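Local coordinates for protein BIFUNCTIONAL PROTEIN Proline utilization A (PutA) (Corynebacterium freiburgense, PDB 5UX5) that oxidises proline to glutamate in two steps, using an FAD-dependent proline dehydrogenase and an NAD-dependent aldehyde dehydrogenase joined in one chain, at residues T741-L744 and I745-T748; A709-D712 and V713-A717; D857-E860 and L861-K865; L213-L216 and Y217-A220. One frame throughout, in Å; residues are numbered along the deposited sequence.

Contact 1 of 4, residues T741-L744 and I745-T748; sequences TDQL and IDAT
Thr748 grips the carbonyl oxygen of Leu744 twice. Its hydroxyl OG1 donates to Leu744 O at 2.8 Å, and its amide N reaches the same oxygen at 2.9 Å. The two donors come from opposite faces of the carbonyl plane. The hydroxyl stands 35° out of that plane, off the lone pairs. It is placed there by chi1 of -58°, which sets OG1 beside the backbone N of Thr748. The three preceding amides, of Ile745, Asp746 and Ala747, bond to Thr741 O, Asp742 O and Gln743 O, all nearly straight.

Packing follows the same spacing. Leu744 and Thr748 lie side by side and point the same way, with Leu744 CD1 3.7 Å from Thr748 OG1. Ile745 folds CG1 back over the preceding turn, 3.3 Å from Thr741 O. Its CD1 is 4.3 Å from Thr741 CG2, a loose apolar touch.

The polar ends of Gln743 and Asp746 turn to other partners. Gln743 NE2 bonds to Asp707 OD1 and Ala160 O. The Asp746 carboxylate takes the amides of Gly165 and Glu166, where helix 164-178 of the proline dehydrogenase part begins. Helix 740-750 thus bridges the two catalytic parts of the chain. Within it, the arrangement is regular alpha-helical i to i+4 bonding, with a threonine hydroxyl bonded back to the carbonyl of the previous turn.

Contact 2 of 4, residues A709-D712 and V713-A717; sequences AVAD and VYKSA
Helix 706-718, the crossover between parallel strands 696-700 and 728-734, carries this contact, in which Tyr714 packs on Val710 and Ala711 and Ser716 bonds back to Asp712. It belongs to the aldehyde dehydrogenase part of the protein. Asp712 O receives two donors, Ser716 OG at 2.9 Å and Ser716 N at 3.0 Å, from opposite faces of its plane. Ser716 OG sits beside its own backbone N (chi1 -68°), which turns it back toward the previous turn. The amides of Val713 and Tyr714 bond to Ala709 O and Val710 O. That of Lys715 reaches Ala711 O from above the carbonyl plane, over a longer 3.2 Å.

The Tyr714 ring swings out across the helix axis beside Ala711, with chi1 at 90°. Its CD2 lies 3.6 Å from Ala711 CA and 4.1 Å from Val710 CG1. Val710 O is at the ring edge, while Ala711 O lies over one face. Lys715 runs its chain past Ala711 O, with CG 3.1 Å away. A bend at chi4 then brings NZ to 3.5 Å from Ala711 CB.

Asp712 OD2 bonds to His852 NE2, and Ser716 OG also meets the amide of Ile877. Val713 faces the sheet, against Ile698 and Val731. Val710 and Tyr714 face helix 740-750, so the helix packs on both the strands and a second helix, on adjoining sides.

Contact 3 of 4, residues D857-E860 and L861-K865; sequences DEVE and LWKEK
Asp857 O accepts the amide of Leu861 at 3.0 Å in a nearly straight bond, the first of four i to i+4 bonds between the segments. Glu858 O takes the amide of Trp862 in the same way. The Glu858 carboxylate turns elsewhere, and its OE1 bonds to Ser853 OG and Thr701 OG1. Val859 O receives Lys863 N at 2.8 Å and is also brushed by Lys863 CG at 3.3 Å. The side chain of Val859 packs on Ile873 of strand 870-873.

Glu860 carries the side-chain contact. It lies beside Lys863, both pointing the same way. Glu860 is bent at chi2 (56°) and Lys863 at chi3, and these bends bring the two ends together. Glu860 OE2 forms a salt bridge with Lys863 NZ at 3.4 Å and also meets Lys863 CE at 3.2 Å. Glu860 O takes the amide of Glu864, the last such bond between the two segments, with the N-H...O angle down to 145°.

On the other side of helix 856-865, Trp862 packs on Ile837 and strand 870-873, with NE1 bonded to Gln840 OE1. The chemistry is that of an amphipathic helix. One side is apolar, and the exposed side carries an i to i+3 ion pair that probably adds modestly to helix stability.

Contact 4 of 4, residues L213-L216 and Y217-A220; sequences LRPL and YRLA
Tyr217 meets Leu213 one turn back, and Leu216 and Arg218 flank it along helix 202-221. The Tyr217 ring stands beside the earlier turn. Leu213 O lies at its edge, near the ring plane, 3.2 Å from Tyr217 CD1. Leu213 CB touches Tyr217 CE1 at 3.8 Å. The ring is directed there by chi1 of -75°, which puts CG beside the backbone N. The amide of Tyr217 bonds to the same Leu213 O at 3.1 Å, so that oxygen meets both the amide and the ring edge.

Leu216 CB lies 3.2 Å from the backbone N of Tyr217, the residue that follows it. The rest of its side chain leads off to Met175 and Leu178 of helix 164-178.

Arg218 is extended from CG to NE and passes back across Arg214 at an angle. Arg214 CB sits over one face of the Arg218 guanidinium, 3.9 Å from NH2. The two guanidinium planes are 21° apart, but their charged ends do not touch. Each has its own acid: Arg218 NE pairs with Glu254, and Arg214 NE with Glu252. These carboxylates probably offset the like charges. Arg218 N bonds to Arg214 O at 2.9 Å.

Pro215 has no amide hydrogen, and the helix is kinked there. Tyr217 packs on Ile229 and Leu231 of strand 228-232. This is an outer helix of the proline dehydrogenase TIM barrel, lying against strand 228-232 of its parallel sheet.

How the contacts relate
Contacts 1 and 2 touch. Leu744 and Ala747 of contact 1 pack on Val710 and Tyr714 of contact 2, joining helices 740-750 and 706-718. Contact 2 is the buried one, and contacts 1 and 4 are partly buried. Contact 3 is at the surface, about 11 Å from contact 2 at the nearest atoms. Contacts 1, 2 and 3 lie in the aldehyde dehydrogenase part, whereas contact 4 belongs to the proline dehydrogenase barrel. Contacts 1 and 2 share a hydroxyl bonded back to a carbonyl. Contact 3 instead uses an ion pair within the helix, and contact 4 sets two arginines together, each with an acid outside the segments.

Contact 1 of 4, residues T741-L744 and I745-T748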
# COMPACT_ATOMS: atom_id res chain seq x y z
N THR A 741 -4.21 -13.18 17.19
CA THR A 741 -4.93 -12.24 18.05
C THR A 741 -3.99 -11.51 19.00
O THR A 741 -4.09 -10.28 19.15
CB THR A 741 -6.03 -12.96 18.83
OG1 THR A 741 -6.67 -13.93 17.98
CG2 THR A 741 -7.05 -11.93 19.30
N ASP A 742 -3.07 -12.23 19.64
CA ASP A 742 -2.09 -11.57 20.49
C ASP A 742 -1.37 -10.47 19.72
O ASP A 742 -1.26 -9.33 20.19
CB ASP A 742 -1.06 -12.56 21.02
CG ASP A 742 -1.56 -13.40 22.18
OD1 ASP A 742 -2.48 -12.98 22.94
OD2 ASP A 742 -0.98 -14.49 22.33
N GLN A 743 -0.86 -10.79 18.51
CA GLN A 743 -0.10 -9.82 17.73
C GLN A 743 -0.96 -8.64 17.30
O GLN A 743 -0.49 -7.49 17.31
CB GLN A 743 0.52 -10.49 16.50
CG GLN A 743 1.62 -11.47 16.83
CD GLN A 743 2.98 -10.81 16.89
OE1 GLN A 743 3.27 -10.07 17.84
NE2 GLN A 743 3.82 -11.06 15.89
N LEU A 744 -2.21 -8.89 16.87
CA LEU A 744 -3.11 -7.81 16.52
C LEU A 744 -3.32 -6.88 17.69
O LEU A 744 -3.29 -5.65 17.54
CB LEU A 744 -4.45 -8.36 16.04
CG LEU A 744 -5.57 -7.32 15.88
CD1 LEU A 744 -5.20 -6.33 14.80
CD2 LEU A 744 -6.92 -7.97 15.59
N ILE A 745 -3.52 -7.44 18.88
CA ILE A 745 -3.68 -6.62 20.08
C ILE A 745 -2.44 -5.77 20.31
O ILE A 745 -2.53 -4.55 20.51
CB ILE A 745 -4.01 -7.51 21.29
CG1 ILE A 745 -5.42 -8.06 21.15
CG2 ILE A 745 -3.86 -6.75 22.60
CD1 ILE A 745 -5.80 -9.03 22.19
N ASP A 746 -1.25 -6.39 20.25
CA ASP A 746 -0.00 -5.65 20.46
C ASP A 746 0.15 -4.53 19.44
O ASP A 746 0.50 -3.39 19.79
CB ASP A 746 1.17 -6.62 20.41
CG ASP A 746 2.49 -5.98 20.85
OD1 ASP A 746 2.44 -4.92 21.50
OD2 ASP A 746 3.57 -6.55 20.57
N ALA A 747 -0.11 -4.82 18.17
CA ALA A 747 0.02 -3.79 17.14
C ALA A 747 -0.98 -2.65 17.35
O ALA A 747 -0.67 -1.49 17.07
CB ALA A 747 -0.16 -4.44 15.77
N THR A 748 -2.20 -2.96 17.79
CA THR A 748 -3.21 -1.91 17.94
C THR A 748 -2.89 -0.99 19.12
O THR A 748 -2.99 0.24 19.00
CB THR A 748 -4.58 -2.56 18.09
OG1 THR A 748 -4.82 -3.36 16.93
CG2 THR A 748 -5.67 -1.51 18.16

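Contact 2 of 4, residues A709-D712 and V713-A717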
# COMPACT_ATOMS: atom_id res chain seq x y z
N ALA A 709 -0.93 -11.16 8.09
CA ALA A 709 -2.36 -10.90 8.25
C ALA A 709 -2.60 -9.78 9.26
O ALA A 709 -3.34 -8.83 8.97
CB ALA A 709 -3.10 -12.16 8.67
N VAL A 710 -1.91 -9.83 10.42
CA VAL A 710 -2.08 -8.79 11.43
C VAL A 710 -1.73 -7.42 10.87
O VAL A 710 -2.46 -6.43 11.08
CB VAL A 710 -1.24 -9.09 12.69
CG1 VAL A 710 -1.03 -7.82 13.49
CG2 VAL A 710 -1.91 -10.14 13.55
N ALA A 711 -0.59 -7.31 10.20
CA ALA A 711 -0.21 -6.02 9.60
C ALA A 711 -1.25 -5.51 8.61
O ALA A 711 -1.54 -4.31 8.56
CB ALA A 711 1.15 -6.15 8.92
N ASP A 712 -1.83 -6.39 7.80
CA ASP A 712 -2.83 -5.90 6.86
C ASP A 712 -4.16 -5.66 7.53
O ASP A 712 -4.86 -4.71 7.17
CB ASP A 712 -3.00 -6.85 5.67
CG ASP A 712 -1.82 -6.81 4.74
OD1 ASP A 712 -1.21 -5.74 4.54
OD2 ASP A 712 -1.47 -7.88 4.21
N VAL A 713 -4.52 -6.46 8.54
CA VAL A 713 -5.77 -6.20 9.23
C VAL A 713 -5.71 -4.87 9.98
O VAL A 713 -6.60 -4.03 9.85
CB VAL A 713 -6.13 -7.33 10.18
CG1 VAL A 713 -7.22 -6.83 11.03
CG2 VAL A 713 -6.54 -8.58 9.41
N TYR A 714 -4.63 -4.63 10.73
CA TYR A 714 -4.65 -3.44 11.57
C TYR A 714 -4.48 -2.18 10.74
O TYR A 714 -5.15 -1.17 10.99
CB TYR A 714 -3.62 -3.53 12.73
CG TYR A 714 -2.21 -3.00 12.49
CD1 TYR A 714 -1.94 -1.64 12.51
CD2 TYR A 714 -1.14 -3.87 12.30
CE1 TYR A 714 -0.67 -1.16 12.27
CE2 TYR A 714 0.14 -3.40 12.08
CZ TYR A 714 0.37 -2.04 12.07
OH TYR A 714 1.66 -1.55 11.85
N LYS A 715 -3.65 -2.22 9.70
CA LYS A 715 -3.54 -1.06 8.82
C LYS A 715 -4.82 -0.78 8.06
O LYS A 715 -5.13 0.38 7.80
CB LYS A 715 -2.41 -1.26 7.83
CG LYS A 715 -1.04 -1.30 8.47
CD LYS A 715 0.13 -1.43 7.49
CE LYS A 715 1.41 -1.77 8.24
NZ LYS A 715 2.06 -2.97 7.65
N SER A 716 -5.61 -1.82 7.72
CA SER A 716 -6.86 -1.60 6.99
C SER A 716 -7.98 -1.13 7.90
O SER A 716 -8.90 -0.43 7.44
CB SER A 716 -7.33 -2.88 6.28
OG SER A 716 -6.48 -3.25 5.21
N ALA A 717 -7.92 -1.51 9.19
CA ALA A 717 -8.93 -1.09 10.14
C ALA A 717 -8.74 0.35 10.57
O ALA A 717 -9.74 1.07 10.77
CB ALA A 717 -8.88 -1.99 11.38

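Contact 3 of 4, residues D857-E860 and L861-K865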
# COMPACT_ATOMS: atom_id res chain seq x y z
N ASP A 857 -6.50 -23.64 -2.67
CA ASP A 857 -7.90 -24.02 -2.85
C ASP A 857 -8.83 -23.07 -2.11
O ASP A 857 -9.94 -22.78 -2.59
CB ASP A 857 -8.14 -25.46 -2.41
CG ASP A 857 -7.39 -26.44 -3.27
OD1 ASP A 857 -7.46 -26.28 -4.51
OD2 ASP A 857 -6.72 -27.35 -2.72
N GLU A 858 -8.43 -22.65 -0.91
CA GLU A 858 -9.22 -21.68 -0.16
C GLU A 858 -9.32 -20.38 -0.93
O GLU A 858 -10.40 -19.78 -1.03
CB GLU A 858 -8.57 -21.42 1.20
CG GLU A 858 -8.42 -22.64 2.07
CD GLU A 858 -7.99 -22.27 3.48
OE1 GLU A 858 -7.05 -21.46 3.61
OE2 GLU A 858 -8.61 -22.77 4.45
N VAL A 859 -8.21 -19.95 -1.51
CA VAL A 859 -8.20 -18.71 -2.25
C VAL A 859 -9.09 -18.83 -3.48
O VAL A 859 -9.80 -17.89 -3.85
CB VAL A 859 -6.75 -18.35 -2.60
CG1 VAL A 859 -6.70 -17.22 -3.61
CG2 VAL A 859 -6.00 -18.02 -1.34
N GLU A 860 -9.08 -19.99 -4.14
CA GLU A 860 -9.86 -20.11 -5.36
C GLU A 860 -11.35 -20.11 -5.03
O GLU A 860 -12.13 -19.36 -5.64
CB GLU A 860 -9.44 -21.36 -6.14
CG GLU A 860 -9.23 -21.13 -7.67
CD GLU A 860 -8.23 -20.01 -8.04
OE1 GLU A 860 -7.21 -19.78 -7.33
OE2 GLU A 860 -8.47 -19.34 -9.08
N LEU A 861 -11.74 -20.85 -3.99
CA LEU A 861 -13.12 -20.78 -3.52
C LEU A 861 -13.50 -19.35 -3.16
O LEU A 861 -14.53 -18.84 -3.62
CB LEU A 861 -13.29 -21.72 -2.34
CG LEU A 861 -14.66 -21.79 -1.70
CD1 LEU A 861 -15.69 -22.24 -2.71
CD2 LEU A 861 -14.60 -22.71 -0.49
N TRP A 862 -12.64 -18.66 -2.40
CA TRP A 862 -12.95 -17.29 -2.00
C TRP A 862 -13.08 -16.36 -3.22
O TRP A 862 -13.98 -15.52 -3.25
CB TRP A 862 -11.89 -16.76 -1.01
CG TRP A 862 -12.29 -15.41 -0.43
CD1 TRP A 862 -13.14 -15.19 0.61
CD2 TRP A 862 -11.88 -14.12 -0.88
NE1 TRP A 862 -13.28 -13.84 0.85
CE2 TRP A 862 -12.52 -13.16 -0.06
CE3 TRP A 862 -11.03 -13.67 -1.90
CZ2 TRP A 862 -12.34 -11.80 -0.22
CZ3 TRP A 862 -10.85 -12.32 -2.06
CH2 TRP A 862 -11.51 -11.39 -1.22
N LYS A 863 -12.18 -16.46 -4.21
CA LYS A 863 -12.30 -15.60 -5.40
C LYS A 863 -13.64 -15.79 -6.09
O LYS A 863 -14.22 -14.84 -6.61
CB LYS A 863 -11.20 -15.88 -6.43
CG LYS A 863 -9.81 -15.40 -6.07
CD LYS A 863 -8.89 -15.31 -7.31
CE LYS A 863 -9.28 -16.34 -8.41
NZ LYS A 863 -8.80 -16.03 -9.80
N GLU A 864 -14.17 -17.01 -6.06
CA GLU A 864 -15.40 -17.26 -6.78
C GLU A 864 -16.62 -16.92 -5.94
O GLU A 864 -17.61 -16.43 -6.49
CB GLU A 864 -15.44 -18.73 -7.24
CG GLU A 864 -16.42 -19.06 -8.40
CD GLU A 864 -16.06 -18.34 -9.75
OE1 GLU A 864 -15.00 -17.66 -9.85
OE2 GLU A 864 -16.84 -18.49 -10.72
N LYS A 865 -16.56 -17.08 -4.62
CA LYS A 865 -17.78 -16.94 -3.83
C LYS A 865 -17.95 -15.57 -3.19
O LYS A 865 -19.08 -15.22 -2.82
CB LYS A 865 -17.83 -18.04 -2.76

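Contact 4 of 4, residues L213-L216 and Y217-A220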
# COMPACT_ATOMS: atom_id res chain seq x y z
N LEU A 213 17.43 2.46 24.11
CA LEU A 213 18.65 1.66 23.99
C LEU A 213 19.73 2.01 25.03
O LEU A 213 20.62 1.19 25.25
CB LEU A 213 19.23 1.79 22.59
CG LEU A 213 18.61 0.87 21.54
CD1 LEU A 213 19.10 1.27 20.17
CD2 LEU A 213 18.99 -0.56 21.84
N ARG A 214 19.65 3.17 25.68
CA ARG A 214 20.66 3.54 26.67
C ARG A 214 20.83 2.50 27.79
O ARG A 214 21.98 2.18 28.12
CB ARG A 214 20.35 4.92 27.26
CG ARG A 214 20.65 6.09 26.34
CD ARG A 214 20.31 7.41 26.99
NE ARG A 214 20.33 8.51 26.04
CZ ARG A 214 19.24 9.13 25.62
NH1 ARG A 214 18.05 8.77 26.09
NH2 ARG A 214 19.31 10.11 24.72
N PRO A 215 19.78 1.92 28.37
CA PRO A 215 20.02 0.85 29.35
C PRO A 215 20.85 -0.28 28.78
O PRO A 215 21.65 -0.88 29.50
CB PRO A 215 18.62 0.37 29.75
CG PRO A 215 17.67 1.38 29.22
CD PRO A 215 18.37 2.38 28.38
N LEU A 216 20.67 -0.60 27.49
CA LEU A 216 21.43 -1.69 26.88
C LEU A 216 22.91 -1.34 26.75
O LEU A 216 23.78 -2.19 26.96
CB LEU A 216 20.86 -2.03 25.51
CG LEU A 216 21.75 -3.05 24.80
CD1 LEU A 216 21.52 -4.43 25.42
CD2 LEU A 216 21.55 -3.06 23.30
N TYR A 217 23.22 -0.10 26.35
CA TYR A 217 24.62 0.29 26.19
C TYR A 217 25.31 0.48 27.53
O TYR A 217 26.50 0.21 27.66
CB TYR A 217 24.70 1.57 25.35
CG TYR A 217 24.46 1.35 23.86
CD1 TYR A 217 23.16 1.25 23.34
CD2 TYR A 217 25.52 1.27 22.97
CE1 TYR A 217 22.94 1.06 22.00
CE2 TYR A 217 25.31 1.09 21.63
CZ TYR A 217 24.01 0.98 21.14
OH TYR A 217 23.81 0.79 19.80
N ARG A 218 24.57 0.91 28.55
CA ARG A 218 25.12 0.97 29.89
C ARG A 218 25.58 -0.40 30.34
O ARG A 218 26.59 -0.52 31.07
CB ARG A 218 24.07 1.50 30.85
CG ARG A 218 23.91 2.96 30.74
CD ARG A 218 22.80 3.43 31.56
NE ARG A 218 22.45 4.76 31.11
CZ ARG A 218 21.23 5.25 31.21
NH1 ARG A 218 20.28 4.49 31.75
NH2 ARG A 218 20.95 6.47 30.76
N LEU A 219 24.81 -1.44 29.99
CA LEU A 219 25.20 -2.79 30.38
C LEU A 219 26.55 -3.18 29.79
O LEU A 219 27.32 -3.91 30.43
CB LEU A 219 24.16 -3.81 29.95
CG LEU A 219 22.83 -3.84 30.70
CD1 LEU A 219 22.09 -5.05 30.20
CD2 LEU A 219 22.98 -3.90 32.21
N ALA A 220 26.88 -2.64 28.61
CA ALA A 220 28.19 -2.87 28.01
C ALA A 220 29.29 -2.04 28.67
O ALA A 220 30.47 -2.38 28.52
CB ALA A 220 28.15 -2.58 26.52